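Local structure of GDP-mannose-dependent alpha-(1-6)-phosphatidylinositol monomannoside mannosyltransferase (Corynebacterium glutamicum, 3OKP) at residues S4-V10 / R85-W91; V174-P179 / R356-E360; L216-Q222 / V331-S335. The protein belongs to the GT-B class of glycosyltransferases, whose members are built from two Rossmann-like domains joined by a linker. All coordinates share one frame; numbering follows the deposited sequence.

Contact 1: residues S4-V10 / R85-W91; sequences SRKTLVV and REIDNVW
The side chain of N89 faces two partners from the other segment, R5 and T7, and divides its amide between them. R5 takes the oxygen side-on: NE lies 3.1 Å and NH2 2.7 Å from N89 OD1, both nitrogens reaching it from one face of the amide, while OD1 sits in the guanidinium plane. N89 ND2 donates to T7 OG1 at 3.1 Å, almost within the amide plane; a second bond from ND2, to L376 O, further fixes the rotation of the group. CG of N89 stands beside its backbone N (chi1 -50°), which puts the amide where both partners can meet it. D88 CB covers one face of the guanidinium, and the D88 carboxylate turns to the backbone, its OD2 accepting from K6 N at 2.8 Å through the anti lone pair. Beyond these polar ends the segments run as parallel strands, 7-10 beside 89-91, at the point of strand order 3-2-1-4 where a Rossmann-like sheet reverses its direction of growth. N89 N and D88 N share K6 O, then L8 N binds N89 O, W91 N binds L8 O and V10 N binds W91 O. On the sheet face shared with T7 and N89, V9 CG2 meets W91 CE3 obliquely at 3.8 Å, and the indole NE1 goes to S116 OG. Across the other face L8 CB rests on I87 CG2 (3.7 Å), with helix 72-84 also touching L8. At the N-terminal end the extended K6 chain carries NZ to R85 O, 3.1 Å away, whereas the R85 guanidinium forms a salt bridge with E59.

Contact 2: residues V174-P179 / R356-E360; sequences VKRFTP and RAHVE
In the loop that, as in other GT-B proteins, probably links the two Rossmann-like domains, the carbonyls of V174 and F177 turn toward one arginine, R356, on helix 345-362. The helix belongs to the C-terminal half of the chain, so the contact ties the loop between strand 164-167 and helix 182-191 to the second domain. R356 grips V174 O end-on with two nitrogens: NH1 at 2.9 Å lies on a lone pair in the carbonyl plane, whereas NH2, also 2.9 Å from V174 O, is tilted 32° from it. F177 O accepts a further, weak bond from NH1, and A301 O is another partner of that nitrogen. A bend at chi2 (67°) carries the arginine chain off the helix. V174 lies loosely over one face of its flat end, with V174 CB 3.7 Å from R356 NH1, and P179 CD and T178 OG1 lie over the other. R356 NE reaches one turn onward along its own helix to E360 OE2, a salt bridge of 3.2 Å whose hydrogen bond is weak. The F177 ring leads away from R356 to about 5 Å from the bound guanosine-5'-diphosphate-alpha-D-mannose. Beside the guanidinium, V174 CG1 comes within a loose 4.3 Å of V359 CG2.

Contact 3: residues L216-Q222 / V331-S335; sequences LIKAMPQ and VDKLS
A219 is the low point on its helix into which the other helix settles. Its methyl is so small that L334 and V331 can come down around it, and the alpha carbons of A219 and S335 stand only 5.0 Å apart. The larger bump is L334: its CD2 lies 3.9 Å from A219 CB and 3.9 Å from L216 CD1, wedged between the two. L216 starts out facing away from L334, but its end comes nearer, in an unusual conformer with both chi1 (-110°) and chi2 unstaggered, and the two leucines meet crosswise. V331 fills the adjoining hollow. With CG1 opposite its own backbone N (chi1 -172°), it pushes this methyl against the backbone of the other helix, 3.4 Å from K218 O and close to A219 CA. Next to the carbonyl of A219, S335 serves as a shallow bump, its CB 3.4 Å from A219 O. Q222 closes the row one turn on, extending over the serine toward D332 at the solvent-facing border. S335 OG lies under this chain, 3.7 Å from Q222 CB, as well as near V331 O and D332 O of its own helix. These small residues allow an axis separation of 8.5 Å at a steep crossing of -71°. L216 and M220 lean on L232 of the parallel sheet, while V326 also touches L334. Helix 213-226 makes the beta-alpha-beta crossover from strand 200-204 to strand 231-235, and helix 331-342 follows edge strand 323-325; such layering of helices over a parallel sheet characterises the Rossmann-like C-terminal domain of GT-B proteins.

Contacts 1 and 3 belong to different Rossmann-like domains and lie on opposite sides of the chain's centre, their own centres about 51 Å apart; contact 2 joins the interdomain loop to the second domain and sits nearer the middle. All three are partly buried. Their chemistry follows position: contact 1, within a sheet, combines a backbone ladder with polar side chains at its open end; contact 3, between surface helices, relies mainly on apolar shape, with a polar rim; contact 2 depends on one arginine gripping V174 O and weakly meeting F177 O. Contact 3 is nested in the chain segment that contact 2 closes, and helices 331-342 and 345-362 follow one another, yet nearest atoms remain about 17 Å apart.

Contact 1: residues S4-V10 / R85-W91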
loop_
_atom_site.group_PDB
_atom_site.type_symbol
_atom_site.label_atom_id
_atom_site.label_comp_id
_atom_site.label_asym_id
_atom_site.label_seq_id
_atom_site.Cartn_x
_atom_site.Cartn_y
_atom_site.Cartn_z
ATOM N N SER A 4 -14.851 -17.310 19.895
ATOM C CA SER A 4 -13.943 -16.573 18.968
ATOM C C SER A 4 -12.696 -17.394 18.647
ATOM O O SER A 4 -12.075 -17.976 19.538
ATOM C CB SER A 4 -13.548 -15.219 19.569
ATOM O OG SER A 4 -12.482 -14.617 18.849
ATOM N N ARG A 5 -12.340 -17.438 17.368
ATOM C CA ARG A 5 -11.111 -18.097 16.938
ATOM C C ARG A 5 -9.895 -17.222 17.246
ATOM O O ARG A 5 -9.927 -16.001 17.054
ATOM C CB ARG A 5 -11.174 -18.436 15.447
ATOM C CG ARG A 5 -12.210 -19.501 15.097
ATOM C CD ARG A 5 -12.284 -19.752 13.597
ATOM N NE ARG A 5 -11.026 -20.269 13.054
ATOM C CZ ARG A 5 -10.678 -21.554 13.034
ATOM N NH1 ARG A 5 -11.487 -22.481 13.530
ATOM N NH2 ARG A 5 -9.512 -21.914 12.515
ATOM N N LYS A 6 -8.833 -17.861 17.724
ATOM C CA LYS A 6 -7.608 -17.182 18.132
ATOM C C LYS A 6 -6.537 -17.315 17.051
ATOM O O LYS A 6 -6.364 -18.388 16.467
ATOM C CB LYS A 6 -7.108 -17.777 19.448
ATOM C CG LYS A 6 -6.226 -16.864 20.282
ATOM C CD LYS A 6 -6.234 -17.336 21.730
ATOM C CE LYS A 6 -5.218 -16.594 22.583
ATOM N NZ LYS A 6 -5.150 -17.182 23.956
ATOM N N THR A 7 -5.823 -16.220 16.796
ATOM C CA THR A 7 -4.842 -16.162 15.714
ATOM C C THR A 7 -3.431 -15.870 16.218
ATOM O O THR A 7 -3.217 -14.936 16.999
ATOM C CB THR A 7 -5.231 -15.098 14.656
ATOM O OG1 THR A 7 -6.564 -15.342 14.195
ATOM C CG2 THR A 7 -4.272 -15.129 13.463
ATOM N N LEU A 8 -2.479 -16.683 15.766
ATOM C CA LEU A 8 -1.062 -16.398 15.953
ATOM C C LEU A 8 -0.496 -15.830 14.657
ATOM O O LEU A 8 -0.553 -16.478 13.608
ATOM C CB LEU A 8 -0.290 -17.655 16.373
ATOM C CG LEU A 8 1.230 -17.540 16.562
ATOM C CD1 LEU A 8 1.583 -16.647 17.750
ATOM C CD2 LEU A 8 1.854 -18.916 16.720
ATOM N N VAL A 9 0.030 -14.611 14.737
ATOM C CA VAL A 9 0.677 -13.962 13.599
ATOM C C VAL A 9 2.180 -14.236 13.660
ATOM O O VAL A 9 2.849 -13.856 14.626
ATOM C CB VAL A 9 0.406 -12.431 13.574
ATOM C CG1 VAL A 9 1.040 -11.786 12.344
ATOM C CG2 VAL A 9 -1.093 -12.142 13.618
ATOM N N VAL A 10 2.693 -14.909 12.632
ATOM C CA VAL A 10 4.100 -15.304 12.564
ATOM C C VAL A 10 4.796 -14.438 11.520
ATOM O O VAL A 10 4.435 -14.471 10.343
ATOM C CB VAL A 10 4.251 -16.809 12.206
ATOM C CG1 VAL A 10 5.726 -17.199 12.073
ATOM C CG2 VAL A 10 3.555 -17.681 13.244
ATOM N N ARG A 85 -1.256 -21.267 23.760
ATOM C CA ARG A 85 -2.260 -20.214 23.624
ATOM C C ARG A 85 -3.550 -20.708 22.968
ATOM O O ARG A 85 -4.444 -19.911 22.682
ATOM C CB ARG A 85 -1.688 -19.012 22.860
ATOM C CG ARG A 85 -0.678 -18.180 23.643
ATOM C CD ARG A 85 -1.351 -17.322 24.719
ATOM N NE ARG A 85 -0.383 -16.515 25.459
ATOM C CZ ARG A 85 0.101 -16.820 26.661
ATOM N NH1 ARG A 85 -0.289 -17.925 27.290
ATOM N NH2 ARG A 85 0.980 -16.012 27.241
ATOM N N GLU A 86 -3.642 -22.019 22.742
ATOM C CA GLU A 86 -4.806 -22.648 22.096
ATOM C C GLU A 86 -5.177 -21.959 20.775
ATOM O O GLU A 86 -6.315 -21.520 20.572
ATOM C CB GLU A 86 -6.003 -22.721 23.057
ATOM C CG GLU A 86 -5.831 -23.729 24.192
ATOM C CD GLU A 86 -7.118 -23.984 24.964
ATOM O OE1 GLU A 86 -7.737 -23.012 25.452
ATOM O OE2 GLU A 86 -7.506 -25.165 25.092
ATOM N N ILE A 87 -4.192 -21.879 19.884
ATOM C CA ILE A 87 -4.312 -21.150 18.626
ATOM C C ILE A 87 -5.115 -21.924 17.576
ATOM O O ILE A 87 -4.856 -23.103 17.322
ATOM C CB ILE A 87 -2.905 -20.772 18.071
ATOM C CG1 ILE A 87 -2.165 -19.818 19.029
ATOM C CG2 ILE A 87 -2.992 -20.203 16.658
ATOM C CD1 ILE A 87 -2.862 -18.480 19.299
ATOM N N ASP A 88 -6.088 -21.237 16.980
ATOM C CA ASP A 88 -6.925 -21.783 15.916
ATOM C C ASP A 88 -6.359 -21.458 14.536
ATOM O O ASP A 88 -6.277 -22.333 13.674
ATOM C CB ASP A 88 -8.351 -21.229 16.031
ATOM C CG ASP A 88 -8.997 -21.555 17.365
ATOM O OD1 ASP A 88 -9.273 -22.747 17.617
ATOM O OD2 ASP A 88 -9.232 -20.619 18.157
ATOM N N ASN A 89 -5.984 -20.194 14.334
ATOM C CA ASN A 89 -5.437 -19.725 13.058
ATOM C C ASN A 89 -3.966 -19.374 13.174
ATOM O O ASN A 89 -3.552 -18.734 14.136
ATOM C CB ASN A 89 -6.174 -18.473 12.557
ATOM C CG ASN A 89 -7.680 -18.623 12.563
ATOM O OD1 ASN A 89 -8.231 -19.567 11.998
ATOM N ND2 ASN A 89 -8.357 -17.667 13.186
ATOM N N VAL A 90 -3.186 -19.779 12.178
ATOM C CA VAL A 90 -1.805 -19.328 12.053
ATOM C C VAL A 90 -1.689 -18.478 10.791
ATOM O O VAL A 90 -1.943 -18.955 9.678
ATOM C CB VAL A 90 -0.802 -20.510 12.033
ATOM C CG1 VAL A 90 0.623 -20.022 11.763
ATOM C CG2 VAL A 90 -0.852 -21.263 13.349
ATOM N N TRP A 91 -1.329 -17.214 10.983
ATOM C CA TRP A 91 -1.248 -16.254 9.894
ATOM C C TRP A 91 0.197 -15.817 9.673
ATOM O O TRP A 91 0.778 -15.115 10.502
ATOM C CB TRP A 91 -2.159 -15.051 10.185
ATOM C CG TRP A 91 -2.174 -13.964 9.136
ATOM C CD1 TRP A 91 -1.822 -14.077 7.818
ATOM C CD2 TRP A 91 -2.606 -12.609 9.319
ATOM N NE1 TRP A 91 -1.987 -12.871 7.178
ATOM C CE2 TRP A 91 -2.471 -11.954 8.072
ATOM C CE3 TRP A 91 -3.088 -11.880 10.417
ATOM C CZ2 TRP A 91 -2.798 -10.604 7.892
ATOM C CZ3 TRP A 91 -3.415 -10.535 10.237
ATOM C CH2 TRP A 91 -3.267 -9.914 8.982
#

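Contact 2: residues V174-P179 / R356-E360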
loop_
_atom_site.group_PDB
_atom_site.type_symbol
_atom_site.label_atom_id
_atom_site.label_comp_id
_atom_site.label_asym_id
_atom_site.label_seq_id
_atom_site.Cartn_x
_atom_site.Cartn_y
_atom_site.Cartn_z
ATOM N N VAL A 174 -9.501 6.659 6.823
ATOM C CA VAL A 174 -10.424 7.695 6.339
ATOM C C VAL A 174 -10.657 8.850 7.331
ATOM O O VAL A 174 -11.308 9.840 6.988
ATOM C CB VAL A 174 -11.782 7.094 5.866
ATOM C CG1 VAL A 174 -11.576 6.207 4.642
ATOM C CG2 VAL A 174 -12.473 6.325 6.992
ATOM N N LYS A 175 -10.131 8.720 8.546
ATOM C CA LYS A 175 -10.181 9.809 9.527
ATOM C C LYS A 175 -8.947 10.712 9.459
ATOM O O LYS A 175 -9.040 11.914 9.721
ATOM C CB LYS A 175 -10.373 9.267 10.946
ATOM C CG LYS A 175 -11.818 8.918 11.277
ATOM N N ARG A 176 -7.802 10.128 9.114
ATOM C CA ARG A 176 -6.560 10.888 8.937
ATOM C C ARG A 176 -6.480 11.471 7.526
ATOM O O ARG A 176 -6.129 12.640 7.349
ATOM C CB ARG A 176 -5.335 10.008 9.214
ATOM N N PHE A 177 -6.792 10.643 6.531
ATOM C CA PHE A 177 -6.916 11.098 5.152
ATOM C C PHE A 177 -8.374 11.462 4.912
ATOM O O PHE A 177 -9.227 10.595 4.704
ATOM C CB PHE A 177 -6.428 10.031 4.166
ATOM C CG PHE A 177 -4.952 9.760 4.246
ATOM C CD1 PHE A 177 -4.054 10.505 3.486
ATOM C CD2 PHE A 177 -4.458 8.758 5.077
ATOM C CE1 PHE A 177 -2.685 10.261 3.555
ATOM C CE2 PHE A 177 -3.092 8.505 5.158
ATOM C CZ PHE A 177 -2.201 9.260 4.396
ATOM N N THR A 178 -8.647 12.759 4.975
ATOM C CA THR A 178 -10.008 13.275 4.950
ATOM C C THR A 178 -10.036 14.588 4.149
ATOM O O THR A 178 -9.027 15.303 4.105
ATOM C CB THR A 178 -10.551 13.438 6.406
ATOM O OG1 THR A 178 -11.979 13.522 6.398
ATOM C CG2 THR A 178 -9.950 14.661 7.107
ATOM N N PRO A 179 -11.166 14.892 3.477
ATOM C CA PRO A 179 -11.238 16.154 2.732
ATOM C C PRO A 179 -10.979 17.368 3.623
ATOM O O PRO A 179 -11.388 17.385 4.790
ATOM C CB PRO A 179 -12.674 16.167 2.201
ATOM C CG PRO A 179 -13.044 14.720 2.115
ATOM C CD PRO A 179 -12.406 14.108 3.327
ATOM N N ARG A 356 -14.046 10.031 -2.324
ATOM C CA ARG A 356 -14.282 9.905 -0.886
ATOM C C ARG A 356 -15.316 8.821 -0.569
ATOM O O ARG A 356 -15.098 7.992 0.312
ATOM C CB ARG A 356 -14.693 11.258 -0.284
ATOM C CG ARG A 356 -15.071 11.226 1.204
ATOM C CD ARG A 356 -13.873 10.900 2.083
ATOM N NE ARG A 356 -14.247 10.701 3.481
ATOM C CZ ARG A 356 -13.385 10.475 4.470
ATOM N NH1 ARG A 356 -12.081 10.425 4.230
ATOM N NH2 ARG A 356 -13.831 10.305 5.709
ATOM N N ALA A 357 -16.431 8.831 -1.297
ATOM C CA ALA A 357 -17.479 7.825 -1.138
ATOM C C ALA A 357 -16.963 6.420 -1.458
ATOM O O ALA A 357 -17.308 5.453 -0.770
ATOM C CB ALA A 357 -18.683 8.166 -2.012
ATOM N N HIS A 358 -16.131 6.324 -2.494
ATOM C CA HIS A 358 -15.554 5.051 -2.937
ATOM C C HIS A 358 -14.707 4.377 -1.855
ATOM O O HIS A 358 -14.905 3.196 -1.557
ATOM C CB HIS A 358 -14.735 5.252 -4.221
ATOM C CG HIS A 358 -14.145 3.990 -4.774
ATOM N ND1 HIS A 358 -12.820 3.887 -5.137
ATOM C CD2 HIS A 358 -14.700 2.781 -5.030
ATOM C CE1 HIS A 358 -12.583 2.669 -5.592
ATOM N NE2 HIS A 358 -13.707 1.979 -5.536
ATOM N N VAL A 359 -13.773 5.127 -1.272
ATOM C CA VAL A 359 -12.900 4.585 -0.223
ATOM C C VAL A 359 -13.656 4.270 1.074
ATOM O O VAL A 359 -13.335 3.296 1.758
ATOM C CB VAL A 359 -11.654 5.480 0.060
ATOM C CG1 VAL A 359 -10.700 5.470 -1.135
ATOM C CG2 VAL A 359 -12.058 6.899 0.416
ATOM N N GLU A 360 -14.663 5.082 1.400
ATOM C CA GLU A 360 -15.510 4.819 2.567
ATOM C C GLU A 360 -16.318 3.532 2.397
ATOM O O GLU A 360 -16.612 2.843 3.376
ATOM C CB GLU A 360 -16.453 5.991 2.843
ATOM C CG GLU A 360 -15.786 7.200 3.469
ATOM C CD GLU A 360 -16.789 8.150 4.093
ATOM O OE1 GLU A 360 -17.249 7.876 5.222
ATOM O OE2 GLU A 360 -17.114 9.174 3.460
#

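Contact 3: residues L216-Q222 / V331-S335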
loop_
_atom_site.group_PDB
_atom_site.type_symbol
_atom_site.label_atom_id
_atom_site.label_comp_id
_atom_site.label_asym_id
_atom_site.label_seq_id
_atom_site.Cartn_x
_atom_site.Cartn_y
_atom_site.Cartn_z
ATOM N N LEU A 216 5.116 13.277 -15.791
ATOM C CA LEU A 216 4.439 14.498 -15.347
ATOM C C LEU A 216 5.197 15.764 -15.749
ATOM O O LEU A 216 4.601 16.715 -16.271
ATOM C CB LEU A 216 4.229 14.462 -13.824
ATOM C CG LEU A 216 2.838 14.303 -13.185
ATOM C CD1 LEU A 216 1.746 13.789 -14.129
ATOM C CD2 LEU A 216 2.903 13.461 -11.907
ATOM N N ILE A 217 6.508 15.767 -15.505
ATOM C CA ILE A 217 7.372 16.896 -15.855
ATOM C C ILE A 217 7.361 17.162 -17.366
ATOM O O ILE A 217 7.305 18.317 -17.800
ATOM C CB ILE A 217 8.820 16.692 -15.321
ATOM C CG1 ILE A 217 8.853 16.883 -13.796
ATOM C CG2 ILE A 217 9.801 17.637 -16.005
ATOM C CD1 ILE A 217 10.085 16.292 -13.113
ATOM N N LYS A 218 7.392 16.090 -18.155
ATOM C CA LYS A 218 7.382 16.199 -19.615
ATOM C C LYS A 218 6.042 16.697 -20.160
ATOM O O LYS A 218 5.982 17.270 -21.249
ATOM C CB LYS A 218 7.779 14.867 -20.262
ATOM C CG LYS A 218 9.262 14.534 -20.109
ATOM C CD LYS A 218 9.613 13.185 -20.713
ATOM C CE LYS A 218 11.046 12.791 -20.385
ATOM N NZ LYS A 218 11.462 11.559 -21.122
ATOM N N ALA A 219 4.975 16.481 -19.395
ATOM C CA ALA A 219 3.642 16.960 -19.761
ATOM C C ALA A 219 3.407 18.425 -19.371
ATOM O O ALA A 219 2.488 19.068 -19.890
ATOM C CB ALA A 219 2.567 16.063 -19.151
ATOM N N MET A 220 4.240 18.951 -18.471
ATOM C CA MET A 220 4.039 20.309 -17.944
ATOM C C MET A 220 4.045 21.475 -18.962
ATOM O O MET A 220 3.204 22.363 -18.851
ATOM C CB MET A 220 4.946 20.610 -16.742
ATOM C CG MET A 220 4.481 19.968 -15.426
ATOM S SD MET A 220 2.777 20.337 -14.923
ATOM C CE MET A 220 2.938 22.026 -14.350
ATOM N N PRO A 221 4.988 21.487 -19.938
ATOM C CA PRO A 221 4.997 22.619 -20.881
ATOM C C PRO A 221 3.629 22.946 -21.493
ATOM O O PRO A 221 3.256 24.120 -21.558
ATOM C CB PRO A 221 5.992 22.174 -21.958
ATOM C CG PRO A 221 6.948 21.296 -21.215
ATOM C CD PRO A 221 6.081 20.538 -20.232
ATOM N N GLN A 222 2.882 21.928 -21.920
ATOM C CA GLN A 222 1.537 22.158 -22.464
ATOM C C GLN A 222 0.556 22.638 -21.397
ATOM O O GLN A 222 -0.258 23.526 -21.658
ATOM C CB GLN A 222 0.998 20.915 -23.175
ATOM C CG GLN A 222 1.539 20.733 -24.586
ATOM C CD GLN A 222 1.019 19.471 -25.242
ATOM O OE1 GLN A 222 1.727 18.465 -25.322
ATOM N NE2 GLN A 222 -0.226 19.510 -25.700
ATOM N N VAL A 331 2.477 11.863 -23.699
ATOM C CA VAL A 331 2.602 13.256 -23.255
ATOM C C VAL A 331 1.360 14.077 -23.586
ATOM O O VAL A 331 0.831 14.782 -22.719
ATOM C CB VAL A 331 3.855 13.954 -23.862
ATOM C CG1 VAL A 331 4.066 15.326 -23.232
ATOM C CG2 VAL A 331 5.102 13.096 -23.680
ATOM N N ASP A 332 0.903 13.979 -24.835
ATOM C CA ASP A 332 -0.258 14.733 -25.301
ATOM C C ASP A 332 -1.528 14.417 -24.516
ATOM O O ASP A 332 -2.263 15.331 -24.143
ATOM C CB ASP A 332 -0.491 14.518 -26.803
ATOM C CG ASP A 332 0.420 15.373 -27.665
ATOM O OD1 ASP A 332 1.193 16.191 -27.116
ATOM O OD2 ASP A 332 0.364 15.231 -28.903
ATOM N N LYS A 333 -1.778 13.133 -24.262
ATOM C CA LYS A 333 -2.981 12.720 -23.535
ATOM C C LYS A 333 -2.924 13.121 -22.056
ATOM O O LYS A 333 -3.917 13.603 -21.503
ATOM C CB LYS A 333 -3.236 11.216 -23.693
ATOM C CG LYS A 333 -4.535 10.705 -23.058
ATOM C CD LYS A 333 -5.786 11.249 -23.744
ATOM C CE LYS A 333 -7.048 10.722 -23.068
ATOM N NZ LYS A 333 -8.293 11.197 -23.732
ATOM N N LEU A 334 -1.763 12.929 -21.432
ATOM C CA LEU A 334 -1.566 13.297 -20.030
ATOM C C LEU A 334 -1.765 14.798 -19.808
ATOM O O LEU A 334 -2.468 15.202 -18.881
ATOM C CB LEU A 334 -0.186 12.845 -19.527
ATOM C CG LEU A 334 0.216 13.114 -18.068
ATOM C CD1 LEU A 334 -0.803 12.570 -17.064
ATOM C CD2 LEU A 334 1.595 12.535 -17.790
ATOM N N SER A 335 -1.153 15.619 -20.661
ATOM C CA SER A 335 -1.316 17.067 -20.550
ATOM C C SER A 335 -2.763 17.479 -20.843
ATOM O O SER A 335 -3.311 18.336 -20.156
ATOM C CB SER A 335 -0.316 17.819 -21.435
ATOM O OG SER A 335 -0.536 17.548 -22.803
#